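Local coordinates for putative uncharacterized protein (Legionella drancourtii, PDB 4JVS) that probably acts as the GTPase-activating domain of a secreted Legionella effector of the LepB family, seen here beside GDP and aluminum fluoride in a transition-state-like complex, at residues A21-E29 with W41-V50; A64-A75 with S119-P130. All blocks are in the same frame, centred on the assembly; numbering follows the deposited sequence.

Contact 1: residues A21-E29 with W41-V50; sequences ATPPLLQME and WAGLLGQIGV
W41, on the last turns of helix 34-45, meets L26 and Q27 where the helix brings its C-terminal end back to the extended chain that precedes it; in this part of the LepB GAP domain that N-terminal segment, not a regular strand, runs antiparallel beside the last turn of the helix and the turn after it. The indole takes two kinds of contact. CD2 of L26 stands over one face in a CH-pi contact, 3.9 Å from the centroid of the five-membered ring and 20° off its normal, while CB of L26 covers the same indole nearer the rim. At the edge, NE1 of W41 donates to the backbone O of Q27 at 3.0 Å; the oxygen lies almost in the ring plane, but the N-H bends to it at 140°. CG of M28 lies at the ring edge too, 3.9 Å from CZ2 of W41. One bond and one covered face thus fix the rotation of the indole, which L174 of helix 156-177 also touches.

Next along the helix, L44 lays its CB against CB of P24 at 4.1 Å and turns CD1 toward the backbone O of L25. L45 reaches P24 with a branch tip: CD2 is 3.4 Å from CG of P24, the two side chains crossing at about a right angle. The L45 side chain also touches L195 and L199 of helix 193-214.

Past the helix, Q47 to V50 form a type II beta turn, with G49 at positive phi (88°). The turn brings the chain back alongside the N-terminal segment: the backbone O of G49 comes near CB of A21, and CB of V50 packs on CD of the P24 ring at 4.0 Å.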
loop_
_atom_site.group_PDB
_atom_site.type_symbol
_atom_site.label_atom_id
_atom_site.label_comp_id
_atom_site.label_asym_id
_atom_site.label_seq_id
_atom_site.Cartn_x
_atom_site.Cartn_y
_atom_site.Cartn_z
ATOM N N ALA A 21 -9.676 8.564 35.968
ATOM C CA ALA A 21 -8.586 7.623 35.697
ATOM C C ALA A 21 -7.501 8.272 34.837
ATOM O O ALA A 21 -7.803 8.964 33.862
ATOM C CB ALA A 21 -9.114 6.358 35.024
ATOM N N THR A 22 -6.240 8.039 35.188
ATOM C CA THR A 22 -5.138 8.703 34.498
ATOM C C THR A 22 -4.642 7.957 33.254
ATOM O O THR A 22 -4.129 6.839 33.361
ATOM C CB THR A 22 -3.961 8.966 35.456
ATOM O OG1 THR A 22 -4.319 10.021 36.360
ATOM C CG2 THR A 22 -2.713 9.371 34.677
ATOM N N PRO A 23 -4.798 8.582 32.069
ATOM C CA PRO A 23 -4.317 8.046 30.790
ATOM C C PRO A 23 -2.803 7.895 30.794
ATOM O O PRO A 23 -2.101 8.855 31.106
ATOM C CB PRO A 23 -4.735 9.119 29.778
ATOM C CG PRO A 23 -4.940 10.358 30.577
ATOM C CD PRO A 23 -5.478 9.876 31.891
ATOM N N PRO A 24 -2.304 6.694 30.468
ATOM C CA PRO A 24 -0.870 6.407 30.452
ATOM C C PRO A 24 -0.178 7.049 29.260
ATOM O O PRO A 24 -0.827 7.293 28.246
ATOM C CB PRO A 24 -0.828 4.887 30.325
ATOM C CG PRO A 24 -2.100 4.523 29.715
ATOM C CD PRO A 24 -3.107 5.489 30.217
ATOM N N LEU A 25 1.123 7.301 29.386
ATOM C CA LEU A 25 1.904 7.973 28.353
ATOM C C LEU A 25 2.762 6.983 27.578
ATOM O O LEU A 25 3.677 6.376 28.134
ATOM C CB LEU A 25 2.816 9.014 29.000
ATOM C CG LEU A 25 3.727 9.883 28.134
ATOM C CD1 LEU A 25 2.967 11.065 27.582
ATOM C CD2 LEU A 25 4.884 10.357 28.962
ATOM N N LEU A 26 2.472 6.816 26.296
ATOM C CA LEU A 26 3.292 5.951 25.463
ATOM C C LEU A 26 4.647 6.595 25.229
ATOM O O LEU A 26 4.730 7.724 24.740
ATOM C CB LEU A 26 2.615 5.683 24.125
ATOM C CG LEU A 26 1.199 5.131 24.203
ATOM C CD1 LEU A 26 0.689 4.911 22.804
ATOM C CD2 LEU A 26 1.150 3.848 25.028
ATOM N N GLN A 27 5.703 5.871 25.580
ATOM C CA GLN A 27 7.063 6.369 25.423
ATOM C C GLN A 27 7.937 5.417 24.620
ATOM O O GLN A 27 7.752 4.196 24.677
ATOM C CB GLN A 27 7.699 6.637 26.789
ATOM C CG GLN A 27 7.496 8.059 27.288
ATOM C CD GLN A 27 8.314 8.358 28.523
ATOM O OE1 GLN A 27 8.185 7.676 29.546
ATOM N NE2 GLN A 27 9.169 9.376 28.437
ATOM N N MET A 28 8.906 5.949 23.900
ATOM C CA MET A 28 9.746 5.120 23.074
ATOM C C MET A 28 11.113 4.938 23.653
ATOM O O MET A 28 11.783 5.864 24.011
ATOM C CB MET A 28 9.844 5.672 21.694
ATOM C CG MET A 28 8.527 5.691 20.988
ATOM S SD MET A 28 8.776 5.821 19.249
ATOM C CE MET A 28 10.041 4.615 18.966
ATOM N N GLU A 29 11.494 3.682 23.734
ATOM C CA GLU A 29 12.525 3.203 24.606
ATOM C C GLU A 29 13.948 3.443 24.168
ATOM O O GLU A 29 14.225 3.800 23.037
ATOM C CB GLU A 29 12.308 1.739 24.940
ATOM C CG GLU A 29 10.998 1.164 24.454
ATOM C CD GLU A 29 10.323 0.321 25.499
ATOM O OE1 GLU A 29 10.657 -0.856 25.634
ATOM O OE2 GLU A 29 9.455 0.846 26.192
ATOM N N TRP A 41 3.651 -1.229 25.901
ATOM C CA TRP A 41 2.450 -0.414 25.715
ATOM C C TRP A 41 1.157 -1.173 26.000
ATOM O O TRP A 41 0.251 -0.643 26.648
ATOM C CB TRP A 41 2.427 0.215 24.321
ATOM C CG TRP A 41 3.509 1.228 24.132
ATOM C CD1 TRP A 41 4.330 1.745 25.096
ATOM C CD2 TRP A 41 3.906 1.839 22.899
ATOM N NE1 TRP A 41 5.208 2.644 24.540
ATOM C CE2 TRP A 41 4.971 2.720 23.194
ATOM C CE3 TRP A 41 3.471 1.721 21.573
ATOM C CZ2 TRP A 41 5.598 3.482 22.214
ATOM C CZ3 TRP A 41 4.096 2.480 20.603
ATOM C CH2 TRP A 41 5.149 3.350 20.930
ATOM N N ALA A 42 1.080 -2.413 25.527
ATOM C CA ALA A 42 -0.094 -3.240 25.778
ATOM C C ALA A 42 -0.311 -3.424 27.280
ATOM O O ALA A 42 -1.444 -3.497 27.744
ATOM C CB ALA A 42 0.030 -4.582 25.083
ATOM N N GLY A 43 0.783 -3.484 28.033
ATOM C CA GLY A 43 0.716 -3.601 29.473
ATOM C C GLY A 43 0.148 -2.356 30.126
ATOM O O GLY A 43 -0.733 -2.447 30.986
ATOM N N LEU A 44 0.655 -1.192 29.716
ATOM C CA LEU A 44 0.177 0.095 30.211
ATOM C C LEU A 44 -1.296 0.337 29.874
ATOM O O LEU A 44 -2.030 0.954 30.643
ATOM C CB LEU A 44 1.013 1.237 29.627
ATOM C CG LEU A 44 2.442 1.484 30.104
ATOM C CD1 LEU A 44 3.042 2.662 29.367
ATOM C CD2 LEU A 44 2.433 1.752 31.583
ATOM N N LEU A 45 -1.732 -0.113 28.732
ATOM C CA LEU A 45 -3.094 0.127 28.329
ATOM C C LEU A 45 -4.066 -0.918 28.838
ATOM O O LEU A 45 -5.259 -0.757 28.728
ATOM C CB LEU A 45 -3.164 0.256 26.810
ATOM C CG LEU A 45 -2.416 1.453 26.231
ATOM C CD1 LEU A 45 -2.585 1.589 24.746
ATOM C CD2 LEU A 45 -2.843 2.723 26.902
ATOM N N GLY A 46 -3.547 -1.994 29.389
ATOM C CA GLY A 46 -4.375 -3.051 29.900
ATOM C C GLY A 46 -4.620 -2.849 31.354
ATOM O O GLY A 46 -5.306 -3.592 32.008
ATOM N N GLN A 47 -4.029 -1.814 31.878
ATOM C CA GLN A 47 -4.143 -1.546 33.263
ATOM C C GLN A 47 -5.529 -1.084 33.498
ATOM O O GLN A 47 -6.207 -0.696 32.599
ATOM C CB GLN A 47 -3.167 -0.485 33.660
ATOM C CG GLN A 47 -1.922 -1.017 34.301
ATOM C CD GLN A 47 -1.021 0.111 34.662
ATOM O OE1 GLN A 47 -0.896 1.063 33.908
ATOM N NE2 GLN A 47 -0.421 0.044 35.830
ATOM N N ILE A 48 -5.961 -1.196 34.729
ATOM C CA ILE A 48 -7.322 -0.988 35.075
ATOM C C ILE A 48 -7.764 0.443 35.049
ATOM O O ILE A 48 -7.084 1.311 35.497
ATOM C CB ILE A 48 -7.571 -1.629 36.428
ATOM C CG1 ILE A 48 -8.315 -0.709 37.349
ATOM C CG2 ILE A 48 -6.261 -2.049 37.025
ATOM C CD1 ILE A 48 -9.126 -1.460 38.362
ATOM N N GLY A 49 -8.942 0.671 34.523
ATOM C CA GLY A 49 -9.536 1.995 34.519
ATOM C C GLY A 49 -9.205 2.897 33.342
ATOM O O GLY A 49 -9.885 3.903 33.119
ATOM N N VAL A 50 -8.169 2.558 32.583
ATOM C CA VAL A 50 -7.743 3.454 31.510
ATOM C C VAL A 50 -8.785 3.499 30.394
ATOM O O VAL A 50 -9.353 2.465 30.014
ATOM C CB VAL A 50 -6.303 3.142 30.975
ATOM C CG1 VAL A 50 -5.416 2.584 32.089
ATOM C CG2 VAL A 50 -6.334 2.211 29.783
#

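Contact 2: residues A64-A75 with S119-P130; sequences AKCFNDYLNTVA and SVILRHLSIVDP
The R123 guanidinium carries CB of A75 over the centre of one face, 3.6 Å above the plane, and takes OD1 of N72 at its edge. NE of R123 donates to that oxygen at 3.0 Å in a bent bond, with the amide and guanidinium planes 36° apart. The arginine, extended from CG to NE, reaches past N72 to A75; NH1 makes a salt bridge with E76, so two partners fix the turn of the guanidinium. The F67 ring meets the backbone O of S126 at its edge, near CE2, and CG2 of V128 comes against it obliquely.

The N68 amide is gripped at both ends by the backbone of V128. OD1 receives V128 N on a lone pair in the carbonyl plane at 2.9 Å, and ND2 donates to V128 O at 2.6 Å, nearly straight at 171°. The two bonds fix the rotation of the amide and give the N and O of buried V128 partners where the chain has left the helix. Between these polar sites, CD1 of L71 fits against CG1 of I127 at 3.5 Å and against S126. At one end OG of S119 donates to the backbone O of A75 at 2.6 Å; at the opposite end the P130 and K65 side chains cross at about a right angle, CG against CG.

The segments of helices 60-80 and 118-124 run nearly antiparallel (161°), their axes 9.7 Å apart. Helix 156-177 covers the same core through M160, W157 and A164, and F34 of helix 34-45 sets an edge-to-face contact with F67. L125, S126 and V128 pack against side chains of another protein chain, and the S126 side chain lies about 12 Å from the aluminum fluoride.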
loop_
_atom_site.group_PDB
_atom_site.type_symbol
_atom_site.label_atom_id
_atom_site.label_comp_id
_atom_site.label_asym_id
_atom_site.label_seq_id
_atom_site.Cartn_x
_atom_site.Cartn_y
_atom_site.Cartn_z
ATOM N N ALA A 64 8.357 4.028 13.002
ATOM C CA ALA A 64 8.472 3.340 11.723
ATOM C C ALA A 64 9.855 2.700 11.510
ATOM O O ALA A 64 9.932 1.544 11.092
ATOM C CB ALA A 64 8.109 4.269 10.574
ATOM N N LYS A 65 10.938 3.423 11.797
ATOM C CA LYS A 65 12.272 2.807 11.736
ATOM C C LYS A 65 12.325 1.575 12.630
ATOM O O LYS A 65 12.840 0.530 12.246
ATOM C CB LYS A 65 13.381 3.787 12.135
ATOM C CG LYS A 65 13.450 5.042 11.252
ATOM C CD LYS A 65 14.049 6.257 11.993
ATOM C CE LYS A 65 13.953 7.552 11.163
ATOM N NZ LYS A 65 14.798 7.545 9.916
ATOM N N CYS A 66 11.753 1.708 13.816
ATOM C CA CYS A 66 11.754 0.656 14.819
ATOM C C CYS A 66 11.026 -0.598 14.323
ATOM O O CYS A 66 11.513 -1.724 14.478
ATOM C CB CYS A 66 11.109 1.193 16.099
ATOM S SG CYS A 66 11.187 0.115 17.534
ATOM N N PHE A 67 9.860 -0.405 13.721
ATOM C CA PHE A 67 9.134 -1.527 13.144
ATOM C C PHE A 67 9.870 -2.099 11.927
ATOM O O PHE A 67 9.948 -3.318 11.740
ATOM C CB PHE A 67 7.716 -1.121 12.752
ATOM C CG PHE A 67 7.072 -2.075 11.805
ATOM C CD1 PHE A 67 6.592 -3.287 12.255
ATOM C CD2 PHE A 67 6.961 -1.767 10.457
ATOM C CE1 PHE A 67 6.008 -4.172 11.390
ATOM C CE2 PHE A 67 6.376 -2.640 9.590
ATOM C CZ PHE A 67 5.898 -3.851 10.055
ATOM N N ASN A 68 10.404 -1.208 11.098
ATOM C CA ASN A 68 11.133 -1.624 9.914
ATOM C C ASN A 68 12.369 -2.448 10.253
ATOM O O ASN A 68 12.689 -3.392 9.552
ATOM C CB ASN A 68 11.496 -0.413 9.058
ATOM C CG ASN A 68 10.277 0.270 8.467
ATOM O OD1 ASN A 68 9.263 -0.372 8.187
ATOM N ND2 ASN A 68 10.368 1.577 8.276
ATOM N N ASP A 69 13.063 -2.099 11.328
ATOM C CA ASP A 69 14.219 -2.884 11.763
ATOM C C ASP A 69 13.774 -4.301 12.091
ATOM O O ASP A 69 14.428 -5.276 11.715
ATOM C CB ASP A 69 14.876 -2.274 13.011
ATOM C CG ASP A 69 15.557 -0.957 12.735
ATOM O OD1 ASP A 69 15.694 -0.594 11.541
ATOM O OD2 ASP A 69 15.966 -0.291 13.718
ATOM N N TYR A 70 12.656 -4.422 12.788
ATOM C CA TYR A 70 12.126 -5.714 13.188
ATOM C C TYR A 70 11.704 -6.546 12.007
ATOM O O TYR A 70 12.031 -7.693 11.928
ATOM C CB TYR A 70 10.971 -5.567 14.173
ATOM C CG TYR A 70 10.316 -6.856 14.547
ATOM C CD1 TYR A 70 10.998 -7.804 15.206
ATOM C CD2 TYR A 70 9.014 -7.107 14.243
ATOM C CE1 TYR A 70 10.432 -8.948 15.532
ATOM C CE2 TYR A 70 8.447 -8.259 14.569
ATOM C CZ TYR A 70 9.162 -9.176 15.209
ATOM O OH TYR A 70 8.632 -10.362 15.562
ATOM N N LEU A 71 10.962 -5.943 11.095
ATOM C CA LEU A 71 10.604 -6.564 9.829
ATOM C C LEU A 71 11.839 -7.072 9.114
ATOM O O LEU A 71 11.851 -8.187 8.597
ATOM C CB LEU A 71 9.913 -5.545 8.927
ATOM C CG LEU A 71 8.737 -6.031 8.077
ATOM C CD1 LEU A 71 8.683 -5.255 6.772
ATOM C CD2 LEU A 71 8.804 -7.527 7.810
ATOM N N ASN A 72 12.872 -6.241 9.072
ATOM C CA ASN A 72 14.141 -6.628 8.468
ATOM C C ASN A 72 14.763 -7.873 9.127
ATOM O O ASN A 72 15.201 -8.796 8.429
ATOM C CB ASN A 72 15.100 -5.434 8.432
ATOM C CG ASN A 72 14.714 -4.408 7.363
ATOM O OD1 ASN A 72 14.344 -4.776 6.246
ATOM N ND2 ASN A 72 14.794 -3.123 7.702
ATOM N N THR A 73 14.770 -7.903 10.457
ATOM C CA THR A 73 15.226 -9.070 11.211
ATOM C C THR A 73 14.418 -10.328 10.869
ATOM O O THR A 73 14.975 -11.417 10.702
ATOM C CB THR A 73 15.100 -8.828 12.725
ATOM O OG1 THR A 73 15.833 -7.660 13.080
ATOM C CG2 THR A 73 15.657 -9.999 13.499
ATOM N N VAL A 74 13.102 -10.175 10.789
ATOM C CA VAL A 74 12.225 -11.280 10.437
ATOM C C VAL A 74 12.464 -11.731 8.990
ATOM O O VAL A 74 12.698 -12.918 8.731
ATOM C CB VAL A 74 10.744 -10.902 10.625
ATOM C CG1 VAL A 74 9.850 -12.074 10.269
ATOM C CG2 VAL A 74 10.488 -10.453 12.043
ATOM N N ALA A 75 12.409 -10.787 8.053
ATOM C CA ALA A 75 12.653 -11.095 6.648
ATOM C C ALA A 75 14.028 -11.719 6.438
ATOM O O ALA A 75 14.178 -12.616 5.613
ATOM C CB ALA A 75 12.504 -9.836 5.790
ATOM N N SER A 119 11.802 -12.628 0.588
ATOM C CA SER A 119 12.027 -11.713 1.704
ATOM C C SER A 119 12.150 -10.240 1.286
ATOM O O SER A 119 11.885 -9.333 2.077
ATOM C CB SER A 119 13.268 -12.128 2.499
ATOM O OG SER A 119 12.971 -13.187 3.391
ATOM N N VAL A 120 12.566 -9.999 0.052
ATOM C CA VAL A 120 12.618 -8.633 -0.450
ATOM C C VAL A 120 11.195 -8.125 -0.758
ATOM O O VAL A 120 10.813 -7.012 -0.382
ATOM C CB VAL A 120 13.499 -8.539 -1.695
ATOM C CG1 VAL A 120 13.745 -7.101 -2.038
ATOM C CG2 VAL A 120 14.810 -9.254 -1.445
ATOM N N ILE A 121 10.421 -8.959 -1.438
ATOM C CA ILE A 121 9.019 -8.692 -1.670
ATOM C C ILE A 121 8.327 -8.418 -0.330
ATOM O O ILE A 121 7.675 -7.375 -0.164
ATOM C CB ILE A 121 8.361 -9.875 -2.410
ATOM C CG1 ILE A 121 9.039 -10.075 -3.774
ATOM C CG2 ILE A 121 6.866 -9.642 -2.589
ATOM C CD1 ILE A 121 8.772 -11.418 -4.437
ATOM N N LEU A 122 8.498 -9.335 0.626
ATOM C CA LEU A 122 7.931 -9.168 1.965
ATOM C C LEU A 122 8.289 -7.822 2.596
ATOM O O LEU A 122 7.411 -7.109 3.091
ATOM C CB LEU A 122 8.390 -10.285 2.884
ATOM C CG LEU A 122 7.806 -10.210 4.292
ATOM C CD1 LEU A 122 6.292 -10.389 4.212
ATOM C CD2 LEU A 122 8.458 -11.240 5.228
ATOM N N ARG A 123 9.539 -7.446 2.541
ATOM C CA ARG A 123 9.946 -6.146 2.997
ATOM C C ARG A 123 9.330 -5.023 2.237
ATOM O O ARG A 123 9.052 -4.003 2.778
ATOM C CB ARG A 123 11.433 -6.020 2.846
ATOM C CG ARG A 123 12.233 -6.588 3.926
ATOM C CD ARG A 123 13.632 -6.506 3.490
ATOM N NE ARG A 123 14.588 -7.097 4.401
ATOM C CZ ARG A 123 15.313 -8.170 4.127
ATOM N NH1 ARG A 123 16.183 -8.619 4.990
ATOM N NH2 ARG A 123 15.183 -8.797 2.993
ATOM N N HIS A 124 9.160 -5.194 0.952
ATOM C CA HIS A 124 8.623 -4.128 0.119
ATOM C C HIS A 124 7.169 -3.820 0.416
ATOM O O HIS A 124 6.770 -2.653 0.473
ATOM C CB HIS A 124 8.776 -4.475 -1.358
ATOM C CG HIS A 124 10.073 -4.026 -1.948
ATOM N ND1 HIS A 124 10.814 -2.996 -1.413
ATOM C CD2 HIS A 124 10.770 -4.474 -3.020
ATOM C CE1 HIS A 124 11.914 -2.830 -2.127
ATOM N NE2 HIS A 124 11.910 -3.712 -3.109
ATOM N N LEU A 125 6.389 -4.879 0.603
ATOM C CA LEU A 125 4.945 -4.778 0.746
ATOM C C LEU A 125 4.531 -4.421 2.159
ATOM O O LEU A 125 3.337 -4.312 2.442
ATOM C CB LEU A 125 4.277 -6.098 0.365
ATOM C CG LEU A 125 4.402 -6.447 -1.113
ATOM C CD1 LEU A 125 3.788 -7.811 -1.428
ATOM C CD2 LEU A 125 3.766 -5.347 -1.919
ATOM N N SER A 126 5.504 -4.247 3.049
ATOM C CA SER A 126 5.172 -4.051 4.453
ATOM C C SER A 126 6.022 -3.028 5.216
ATOM O O SER A 126 5.744 -2.739 6.377
ATOM C CB SER A 126 5.167 -5.401 5.166
ATOM O OG SER A 126 4.090 -6.204 4.692
ATOM N N ILE A 127 7.040 -2.463 4.572
ATOM C CA ILE A 127 7.853 -1.439 5.214
ATOM C C ILE A 127 7.156 -0.073 5.237
ATOM O O ILE A 127 6.630 0.397 4.228
ATOM C CB ILE A 127 9.279 -1.363 4.607
ATOM C CG1 ILE A 127 10.170 -2.414 5.277
ATOM C CG2 ILE A 127 9.893 0.019 4.803
ATOM C CD1 ILE A 127 11.595 -2.419 4.799
ATOM N N VAL A 128 7.138 0.541 6.414
ATOM C CA VAL A 128 6.488 1.823 6.604
ATOM C C VAL A 128 7.492 2.942 6.395
ATOM O O VAL A 128 8.493 3.024 7.107
ATOM C CB VAL A 128 5.900 1.952 8.025
ATOM C CG1 VAL A 128 4.995 3.152 8.109
ATOM C CG2 VAL A 128 5.143 0.698 8.398
ATOM N N ASP A 129 7.218 3.798 5.417
ATOM C CA ASP A 129 8.079 4.930 5.113
ATOM C C ASP A 129 8.089 5.897 6.280
ATOM O O ASP A 129 7.054 6.474 6.619
ATOM C CB ASP A 129 7.572 5.652 3.863
ATOM C CG ASP A 129 8.503 6.759 3.416
ATOM O OD1 ASP A 129 8.006 7.837 3.006
ATOM O OD2 ASP A 129 9.735 6.540 3.476
ATOM N N PRO A 130 9.258 6.075 6.908
ATOM C CA PRO A 130 9.381 7.011 8.036
ATOM C C PRO A 130 8.953 8.447 7.677
ATOM O O PRO A 130 8.344 9.120 8.506
ATOM C CB PRO A 130 10.878 6.951 8.377
ATOM C CG PRO A 130 11.321 5.588 7.914
ATOM C CD PRO A 130 10.498 5.304 6.680
#

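From the N terminus, contact 1 closes first: the extended 21-29 chain leads into helix 34-45, and the return of 41-50 beside it makes a short loop at the outer end of the domain. Helix 60-80 follows, and contact 2 then closes a much longer excursion, 43 residues between its segments, when 119-130 comes back to 64-75. The two are in series, neither nested nor crossing, with centres 26 Å apart and nearest atoms about 5 Å apart without touching. Helix 34-45 joins them by packing on helix 60-80, and helix 156-177 touches both, linking the outer end to the core that faces the partner chain.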